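Side-chain contacts in putative isochorismatase hydrolase (Oleispira antarctica, PDB 3LQY), which probably acts as a hydrolase of the isochorismatase family: residues 142-145 / 146-149; 158-162 / 163-167; 179-183 / 184-188; 82-85 / 86-90. All coordinates share one frame; numbering follows the deposited sequence.

Contact 1 of 4, residues 142-145 / 146-149; sequences AVAH and DACA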
loop_
_atom_site.group_PDB
_atom_site.type_symbol
_atom_site.label_atom_id
_atom_site.label_comp_id
_atom_site.label_asym_id
_atom_site.label_seq_id
_atom_site.Cartn_x
_atom_site.Cartn_y
_atom_site.Cartn_z
ATOM N N ALA A 142 8.252 -5.370 -5.550
ATOM C CA ALA A 142 9.048 -5.094 -4.381
ATOM C C ALA A 142 8.099 -4.522 -3.343
ATOM O O ALA A 142 7.054 -3.968 -3.689
ATOM C CB ALA A 142 10.157 -4.109 -4.716
ATOM N N VAL A 143 8.492 -4.629 -2.081
ATOM C CA VAL A 143 7.710 -4.142 -0.973
ATOM C C VAL A 143 8.691 -3.412 -0.078
ATOM O O VAL A 143 9.733 -3.964 0.299
ATOM C CB VAL A 143 6.957 -5.293 -0.226
ATOM C CG1 VAL A 143 6.126 -4.750 0.907
ATOM C CG2 VAL A 143 6.085 -6.110 -1.187
ATOM N N ALA A 144 8.378 -2.130 0.213
ATOM C CA ALA A 144 9.215 -1.371 1.098
ATOM C C ALA A 144 8.721 -1.692 2.498
ATOM O O ALA A 144 7.696 -1.212 2.917
ATOM C CB ALA A 144 9.116 0.120 0.800
ATOM N N HIS A 145 9.465 -2.490 3.229
ATOM C CA HIS A 145 8.913 -3.085 4.455
ATOM C C HIS A 145 8.651 -2.074 5.565
ATOM O O HIS A 145 7.748 -2.257 6.386
ATOM C CB HIS A 145 9.807 -4.214 4.972
ATOM C CG HIS A 145 11.206 -3.797 5.288
ATOM N ND1 HIS A 145 11.551 -3.163 6.462
ATOM C CD2 HIS A 145 12.364 -3.967 4.600
ATOM C CE1 HIS A 145 12.856 -2.926 6.468
ATOM N NE2 HIS A 145 13.370 -3.404 5.350
ATOM N N ASP A 146 9.441 -0.997 5.590
ATOM C CA ASP A 146 9.291 0.042 6.605
ATOM C C ASP A 146 8.275 1.117 6.198
ATOM O O ASP A 146 8.077 2.085 6.945
ATOM C CB ASP A 146 10.652 0.636 7.011
ATOM C CG ASP A 146 11.453 1.178 5.836
ATOM O OD1 ASP A 146 11.117 0.938 4.671
ATOM O OD2 ASP A 146 12.463 1.831 6.090
ATOM N N ALA A 147 7.653 0.928 5.023
ATOM C CA ALA A 147 6.571 1.769 4.544
ATOM C C ALA A 147 5.225 1.042 4.513
ATOM O O ALA A 147 4.308 1.483 3.803
ATOM C CB ALA A 147 6.908 2.326 3.135
ATOM N N CYS A 148 5.084 -0.034 5.297
ATOM C CA CYS A 148 3.809 -0.695 5.479
ATOM C C CYS A 148 3.481 -0.796 6.985
ATOM O O CYS A 148 4.351 -0.809 7.860
ATOM C CB CYS A 148 3.837 -2.120 4.856
ATOM S SG CYS A 148 4.177 -2.165 3.037
ATOM N N ALA A 149 2.223 -1.006 7.288
ATOM C CA ALA A 149 1.792 -1.040 8.668
ATOM C C ALA A 149 0.733 -2.083 8.883
ATOM O O ALA A 149 -0.070 -2.387 7.988
ATOM C CB ALA A 149 1.225 0.357 9.058
#

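Contact 2 of 4, residues 158-162 / 163-167; sequences ITVPA and AQVHA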
loop_
_atom_site.group_PDB
_atom_site.type_symbol
_atom_site.label_atom_id
_atom_site.label_comp_id
_atom_site.label_asym_id
_atom_site.label_seq_id
_atom_site.Cartn_x
_atom_site.Cartn_y
_atom_site.Cartn_z
ATOM N N ILE A 158 -3.891 -16.954 21.161
ATOM C CA ILE A 158 -2.532 -16.435 20.960
ATOM C C ILE A 158 -2.606 -15.027 20.403
ATOM O O ILE A 158 -3.275 -14.826 19.406
ATOM C CB ILE A 158 -1.710 -17.309 19.982
ATOM C CG1 ILE A 158 -1.631 -18.750 20.502
ATOM C CG2 ILE A 158 -0.300 -16.672 19.736
ATOM C CD1 ILE A 158 -1.472 -19.798 19.377
ATOM N N THR A 159 -1.912 -14.087 21.049
ATOM C CA THR A 159 -1.872 -12.667 20.645
ATOM C C THR A 159 -0.504 -12.458 20.010
ATOM O O THR A 159 0.502 -12.809 20.619
ATOM C CB THR A 159 -2.046 -11.698 21.857
ATOM O OG1 THR A 159 -3.370 -11.806 22.384
ATOM C CG2 THR A 159 -1.832 -10.265 21.436
ATOM N N VAL A 160 -0.464 -12.011 18.762
ATOM C CA VAL A 160 0.793 -11.788 18.059
ATOM C C VAL A 160 0.929 -10.248 17.933
ATOM O O VAL A 160 0.124 -9.610 17.264
ATOM C CB VAL A 160 0.755 -12.382 16.632
ATOM C CG1 VAL A 160 2.139 -12.309 15.981
ATOM C CG2 VAL A 160 0.234 -13.844 16.657
ATOM N N PRO A 161 1.953 -9.659 18.562
ATOM C CA PRO A 161 2.110 -8.212 18.418
ATOM C C PRO A 161 2.350 -7.836 16.956
ATOM O O PRO A 161 2.791 -8.681 16.151
ATOM C CB PRO A 161 3.360 -7.925 19.236
ATOM C CG PRO A 161 3.527 -9.088 20.124
ATOM C CD PRO A 161 2.998 -10.240 19.428
ATOM N N ALA A 162 2.025 -6.596 16.623
ATOM C CA ALA A 162 2.178 -6.062 15.279
ATOM C C ALA A 162 3.573 -6.248 14.691
ATOM O O ALA A 162 3.712 -6.534 13.517
ATOM C CB ALA A 162 1.773 -4.519 15.279
ATOM N N ALA A 163 4.623 -6.121 15.486
ATOM C CA ALA A 163 5.985 -6.297 14.931
ATOM C C ALA A 163 6.195 -7.723 14.392
ATOM O O ALA A 163 6.943 -7.948 13.408
ATOM C CB ALA A 163 7.013 -5.997 15.971
ATOM N N GLN A 164 5.555 -8.683 15.060
ATOM C CA GLN A 164 5.695 -10.077 14.681
ATOM C C GLN A 164 4.771 -10.443 13.539
ATOM O O GLN A 164 5.159 -11.231 12.671
ATOM C CB GLN A 164 5.516 -10.979 15.870
ATOM C CG GLN A 164 6.830 -11.076 16.658
ATOM C CD GLN A 164 6.739 -12.084 17.744
ATOM O OE1 GLN A 164 5.660 -12.281 18.296
ATOM N NE2 GLN A 164 7.863 -12.729 18.085
ATOM N N VAL A 165 3.587 -9.830 13.502
ATOM C CA VAL A 165 2.682 -9.998 12.371
ATOM C C VAL A 165 3.407 -9.548 11.105
ATOM O O VAL A 165 3.544 -10.307 10.120
ATOM C CB VAL A 165 1.416 -9.223 12.586
ATOM C CG1 VAL A 165 0.541 -9.174 11.292
ATOM C CG2 VAL A 165 0.653 -9.717 13.913
ATOM N N HIS A 166 3.912 -8.330 11.178
ATOM C CA HIS A 166 4.673 -7.697 10.102
ATOM C C HIS A 166 5.873 -8.507 9.639
ATOM O O HIS A 166 6.061 -8.750 8.442
ATOM C CB HIS A 166 5.071 -6.270 10.578
ATOM C CG HIS A 166 5.649 -5.413 9.506
ATOM N ND1 HIS A 166 4.858 -4.716 8.617
ATOM C CD2 HIS A 166 6.929 -5.042 9.249
ATOM C CE1 HIS A 166 5.632 -3.989 7.826
ATOM N NE2 HIS A 166 6.893 -4.159 8.195
ATOM N N ALA A 167 6.673 -8.973 10.592
ATOM C CA ALA A 167 7.853 -9.762 10.285
ATOM C C ALA A 167 7.477 -11.089 9.567
ATOM O O ALA A 167 8.120 -11.488 8.601
ATOM C CB ALA A 167 8.628 -10.011 11.559
#

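Contact 3 of 4, residues 179-183 / 184-188; sequences NVASA and DELIA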
loop_
_atom_site.group_PDB
_atom_site.type_symbol
_atom_site.label_atom_id
_atom_site.label_comp_id
_atom_site.label_asym_id
_atom_site.label_seq_id
_atom_site.Cartn_x
_atom_site.Cartn_y
_atom_site.Cartn_z
ATOM N N ASN A 179 10.863 -8.621 -3.925
ATOM C CA ASN A 179 11.999 -7.979 -3.251
ATOM C C ASN A 179 11.525 -7.071 -2.108
ATOM O O ASN A 179 10.979 -6.005 -2.336
ATOM C CB ASN A 179 12.868 -7.143 -4.224
ATOM C CG ASN A 179 14.107 -6.567 -3.542
ATOM O OD1 ASN A 179 14.725 -7.242 -2.716
ATOM N ND2 ASN A 179 14.479 -5.327 -3.888
ATOM N N VAL A 180 11.822 -7.498 -0.889
ATOM C CA VAL A 180 11.452 -6.814 0.332
ATOM C C VAL A 180 12.713 -6.128 0.826
ATOM O O VAL A 180 13.761 -6.761 1.062
ATOM C CB VAL A 180 10.877 -7.772 1.390
ATOM C CG1 VAL A 180 10.550 -7.046 2.689
ATOM C CG2 VAL A 180 9.614 -8.513 0.832
ATOM N N ALA A 181 12.634 -4.813 0.921
ATOM C CA ALA A 181 13.782 -3.990 1.196
ATOM C C ALA A 181 13.305 -2.677 1.813
ATOM O O ALA A 181 12.105 -2.376 1.800
ATOM C CB ALA A 181 14.519 -3.724 -0.101
ATOM N N SER A 182 14.251 -1.903 2.341
ATOM C CA SER A 182 13.968 -0.611 2.980
ATOM C C SER A 182 13.566 0.414 1.925
ATOM O O SER A 182 13.995 0.330 0.769
ATOM C CB SER A 182 15.246 -0.137 3.716
ATOM O OG SER A 182 15.151 1.175 4.192
ATOM N N ALA A 183 12.695 1.356 2.314
ATOM C CA ALA A 183 12.485 2.572 1.513
ATOM C C ALA A 183 13.820 3.135 1.044
ATOM O O ALA A 183 14.016 3.403 -0.148
ATOM C CB ALA A 183 11.717 3.647 2.327
ATOM N N ASP A 184 14.746 3.283 1.983
ATOM C CA ASP A 184 16.051 3.889 1.668
ATOM C C ASP A 184 16.847 3.048 0.686
ATOM O O ASP A 184 17.484 3.590 -0.226
ATOM C CB ASP A 184 16.852 4.154 2.963
ATOM C CG ASP A 184 16.354 5.402 3.725
ATOM O OD1 ASP A 184 15.763 6.298 3.084
ATOM O OD2 ASP A 184 16.543 5.501 4.965
ATOM N N GLU A 185 16.787 1.717 0.855
ATOM C CA GLU A 185 17.461 0.807 -0.058
ATOM C C GLU A 185 16.835 0.880 -1.443
ATOM O O GLU A 185 17.532 0.832 -2.446
ATOM C CB GLU A 185 17.409 -0.625 0.481
ATOM C CG GLU A 185 18.231 -0.805 1.759
ATOM C CD GLU A 185 18.002 -2.124 2.462
ATOM O OE1 GLU A 185 18.834 -2.460 3.332
ATOM O OE2 GLU A 185 17.016 -2.840 2.153
ATOM N N LEU A 186 15.517 1.012 -1.498
ATOM C CA LEU A 186 14.836 1.082 -2.785
ATOM C C LEU A 186 15.104 2.460 -3.413
ATOM O O LEU A 186 15.259 2.585 -4.632
ATOM C CB LEU A 186 13.339 0.793 -2.627
ATOM C CG LEU A 186 12.948 -0.679 -2.369
ATOM C CD1 LEU A 186 11.566 -0.799 -1.780
ATOM C CD2 LEU A 186 13.048 -1.491 -3.649
ATOM N N ILE A 187 15.166 3.490 -2.569
ATOM C CA ILE A 187 15.451 4.846 -3.043
ATOM C C ILE A 187 16.857 4.882 -3.666
ATOM O O ILE A 187 17.031 5.356 -4.811
ATOM C CB ILE A 187 15.306 5.882 -1.890
ATOM C CG1 ILE A 187 13.820 6.193 -1.652
ATOM C CG2 ILE A 187 16.093 7.183 -2.192
ATOM C CD1 ILE A 187 13.531 6.950 -0.330
ATOM N N ALA A 188 17.829 4.327 -2.917
ATOM C CA ALA A 188 19.238 4.220 -3.357
ATOM C C ALA A 188 19.449 3.583 -4.744
ATOM O O ALA A 188 20.556 3.710 -5.293
ATOM C CB ALA A 188 20.101 3.494 -2.285
HETATM O O HOH W 1 14.019 3.372 4.467
#

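Contact 4 of 4, residues 82-85 / 86-90; sequences VAAQ and EGEAV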
loop_
_atom_site.group_PDB
_atom_site.type_symbol
_atom_site.label_atom_id
_atom_site.label_comp_id
_atom_site.label_asym_id
_atom_site.label_seq_id
_atom_site.Cartn_x
_atom_site.Cartn_y
_atom_site.Cartn_z
ATOM N N VAL A 82 0.888 11.624 2.447
ATOM C CA VAL A 82 1.090 10.928 1.151
ATOM C C VAL A 82 -0.032 11.232 0.142
ATOM O O VAL A 82 -0.390 10.396 -0.679
ATOM C CB VAL A 82 1.249 9.380 1.343
ATOM C CG1 VAL A 82 2.541 9.076 2.019
ATOM C CG2 VAL A 82 0.128 8.813 2.173
ATOM N N ALA A 83 -0.562 12.458 0.171
ATOM C CA ALA A 83 -1.703 12.808 -0.678
ATOM C C ALA A 83 -1.360 12.700 -2.181
ATOM O O ALA A 83 -0.207 12.933 -2.604
ATOM C CB ALA A 83 -2.192 14.237 -0.342
ATOM N N ALA A 84 -2.374 12.375 -2.984
ATOM C CA ALA A 84 -2.211 12.272 -4.429
ATOM C C ALA A 84 -2.063 13.648 -5.074
ATOM O O ALA A 84 -2.438 14.687 -4.485
ATOM C CB ALA A 84 -3.388 11.520 -5.044
ATOM N N GLN A 85 -1.520 13.646 -6.292
ATOM C CA GLN A 85 -1.364 14.862 -7.119
ATOM C C GLN A 85 -2.079 14.689 -8.449
ATOM O O GLN A 85 -2.438 13.581 -8.806
ATOM C CB GLN A 85 0.117 15.109 -7.381
ATOM C CG GLN A 85 0.792 15.907 -6.274
ATOM C CD GLN A 85 2.279 16.062 -6.502
ATOM O OE1 GLN A 85 2.845 15.491 -7.457
ATOM N NE2 GLN A 85 2.928 16.837 -5.627
ATOM N N GLU A 86 -2.294 15.764 -9.193
ATOM C CA GLU A 86 -2.970 15.617 -10.469
ATOM C C GLU A 86 -2.103 14.738 -11.341
ATOM O O GLU A 86 -0.866 14.820 -11.290
ATOM C CB GLU A 86 -3.234 16.990 -11.146
ATOM C CG GLU A 86 -4.058 16.875 -12.440
ATOM C CD GLU A 86 -3.238 16.487 -13.700
ATOM O OE1 GLU A 86 -2.010 16.215 -13.603
ATOM O OE2 GLU A 86 -3.828 16.462 -14.813
ATOM N N GLY A 87 -2.756 13.880 -12.123
ATOM C CA GLY A 87 -2.058 12.980 -13.031
ATOM C C GLY A 87 -1.953 11.582 -12.453
ATOM O O GLY A 87 -1.941 10.603 -13.205
ATOM N N GLU A 88 -1.880 11.495 -11.118
ATOM C CA GLU A 88 -1.677 10.231 -10.419
ATOM C C GLU A 88 -3.045 9.619 -10.160
ATOM O O GLU A 88 -3.861 10.216 -9.468
ATOM C CB GLU A 88 -0.944 10.470 -9.099
ATOM C CG GLU A 88 0.341 11.271 -9.236
ATOM C CD GLU A 88 1.051 11.464 -7.876
ATOM O OE1 GLU A 88 0.382 11.275 -6.837
ATOM O OE2 GLU A 88 2.246 11.857 -7.857
ATOM N N ALA A 89 -3.309 8.463 -10.754
ATOM C CA ALA A 89 -4.600 7.803 -10.651
ATOM C C ALA A 89 -4.842 7.365 -9.213
ATOM O O ALA A 89 -3.909 6.971 -8.501
ATOM C CB ALA A 89 -4.654 6.568 -11.583
ATOM N N VAL A 90 -6.104 7.417 -8.806
ATOM C CA VAL A 90 -6.519 6.872 -7.521
ATOM C C VAL A 90 -7.586 5.818 -7.765
ATOM O O VAL A 90 -8.642 6.117 -8.319
ATOM C CB VAL A 90 -7.091 8.006 -6.633
ATOM C CG1 VAL A 90 -7.702 7.437 -5.374
ATOM C CG2 VAL A 90 -5.985 8.991 -6.315
#

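Contact 1 of 4, residues 142-145 / 146-149
Ala144 and Ala147 meet across a tight reversal of the chain, and a single backbone hydrogen bond closes it: Ala147 N donates to Ala144 O at 3.0 Å, approaching from above the carbonyl plane. The apolar contacts flank this bond. On one flank the two methyls touch, Ala144 CB lying 3.9 Å from Ala147 CB. On another, Cys148 SG, anti to its own carbonyl carbon (chi1 -60°), turns back to rest 3.9 Å from Val143 CG1 and 3.6 Å from Ala144 O.

The polar side chains cluster at the corner. In His145, CG sits between the backbone N and the carbonyl carbon (chi1 59°), which folds the ring over the start of the next peptide, ND1 standing 3.1 Å from Asp146 N without bonding to it, and Asp146 OD1 lies over one ring face. Asp146 spends its hydrogen bonds beyond the turn, OD1 on Ala183 N and OD2, weakly, on Ser182 OG. With an alanine at His145 the ring would be gone, which would probably leave Asp146 OD1 without the flat group beside it and Met170 with less to pack against. Two overlapping type I turns, Ala144 to Ala147 and His145 to Cys148, thus interrupt strand 140-149 of the central parallel sheet of this alpha/beta fold.

Contact 2 of 4, residues 158-162 / 163-167
Val160 and Val165 form the tight half of this contact, where a short strand runs straight into a helix. Val160 CG1 is lodged between two neighbours, 3.6 Å from Val165 CG2 and 3.6 Å from Gln164 CB; the two valines cross obliquely, whereas Val160 and the Gln164 chain meet at about a right angle. The same Val165 CG2 also presses on two carbonyl oxygens, Pro161 O at 3.3 Å and Val160 O at 3.4 Å. It is brought there by chi1 of 170°, which sets CG1 anti to the backbone N and turns CG2 back toward the strand. Leu153 of the partner strand and His124 touch Val165 as well.

The junction is a helix start with Pro161 as N-cap. Pro161 O receives two backbone donors: Val165 N, 3.0 Å away and in the carbonyl plane, and Gln164 N, from above that plane. One residue on, His166 N reaches Ala162 O, while Ala162 N is held by Asp152 OD1. The His166 ring leads away from the contact and is held by its own bonds, ND1 to Thr123 OG1 and NE2 weakly to His145 O, with a bound glycerol about 4 Å from the side chain.

Toward solvent the fit is slacker. Gln164 stretches out beside the exposed proline ring, the two pointing the same way; beyond CB, it is OE1 that comes near the ring, 3.5 Å from Pro161 CD.

Contact 3 of 4, residues 179-183 / 184-188
Ser182, Ala183 and Leu186 carry most of the surface buried here, where strand 179-181 gives way to helix 183-187. Ser182 is the N-cap. Its own N-H points almost straight at Glu185 OE2, 2.9 Å away with an angle of 178° at the hydrogen, although the oxygen is met from above the carboxylate plane. A side chain three residues into the helix that returns to the N-cap N-H is the reciprocal half of a capping box. Glu185 CG is anti to its carbonyl carbon (chi1 -67°), and the extended chain beyond it lies along Ser182, CG being 3.6 Å from Ser182 CB, while OE2 also brushes Ala181 CB at 3.5 Å. On the serine's other side, a water lies close to both Ser182 OG and Asp184 N, at separations so short that the detail is doubtful.

Ala183 contributes chiefly through its carbonyl: Ile187 N bonds to Ala183 O at 2.7 Å, and Ile187 CG1 crowds the same oxygen.

Leu186 closes the apolar side. Its N bonds to Ser182 O at 2.8 Å, its CG lies 4.1 Å from Ala181 CB, and CD2 slides past the Asn179 amide, ND2 being 4.1 Å distant. A serine in place of Leu186 would probably open a gap beside Ala181 and deprive Ala142 and Ala144 of their cover.

Those two alanines belong to strand 140-149, with which the edge strand 179-181 pairs in parallel; the methyl of Ala183 rests on Gln39 and Leu43 of helix 33-49.

Contact 4 of 4, residues 82-85 / 86-90
Gln85 and Glu88 face each other across a type II beta turn that leads into strand 90-93, an outermost strand of the parallel sheet. Glycine at the third position suits the motif: at the backbone angles of Gly87 a side chain would collide with the preceding carbonyl oxygen, and a CB would also be crowded by Glu86 OE1. The turn is closed by Glu88 N, which donates to Gln85 O over 3.2 Å from above the carbonyl plane.

Both main side chains are extended beyond CG, and they pass each other at a slant, with the amide and carboxylate planes 36° apart. Glu88 has CG anti to its carbonyl carbon (chi1 -52°), which carries the chain back over the Gln85 oxygen: CB and CG both skirt Gln85 O, and the carboxylate carbon CD comes to 3.8 Å from Gln85 CB. Gln85 OE1 stands 3.7 Å from Glu88 OE2, two acceptors side by side with no bond between them.

The carboxylate is gripped from several directions. OE2 forms a salt bridge to Arg48 NE of helix 33-49, and OE1 accepts from His56 NE2 on strand 54-59; a paired arginine of this kind would be expected to favour the charged form of Glu88. Farther along, the apolar rim is thin, Ala84 CB touching Val90 CG2 at 3.8 Å. Glu88 OE1 also takes a third kind of partner, the backbone: Gln85 N donates to it at 3.1 Å, reaching the oxygen from well above the carboxylate plane.

Contact 1 is the buried member of the set; contact 2 is partly buried, and contacts 3 and 4 lie at the surface. Contacts 1 and 3 belong to neighbouring strands of one sheet, 140-149 and 179-181, and a carboxylate of the first meets the helix start of the second. Contact 1 also reaches contact 2 through a histidine, whereas contact 4 stands apart, about 32 Å centre to centre from contact 2. Chemistry follows place: small apolar groups and a cysteine inside, with a histidine and an aspartate at the corner; valines at one helix start; glutamates folded back onto backbone N-H groups at the surface. Contacts 2 and 3 are both helix starts; within their own segments, only contact 3 bonds a side chain to the N-cap backbone.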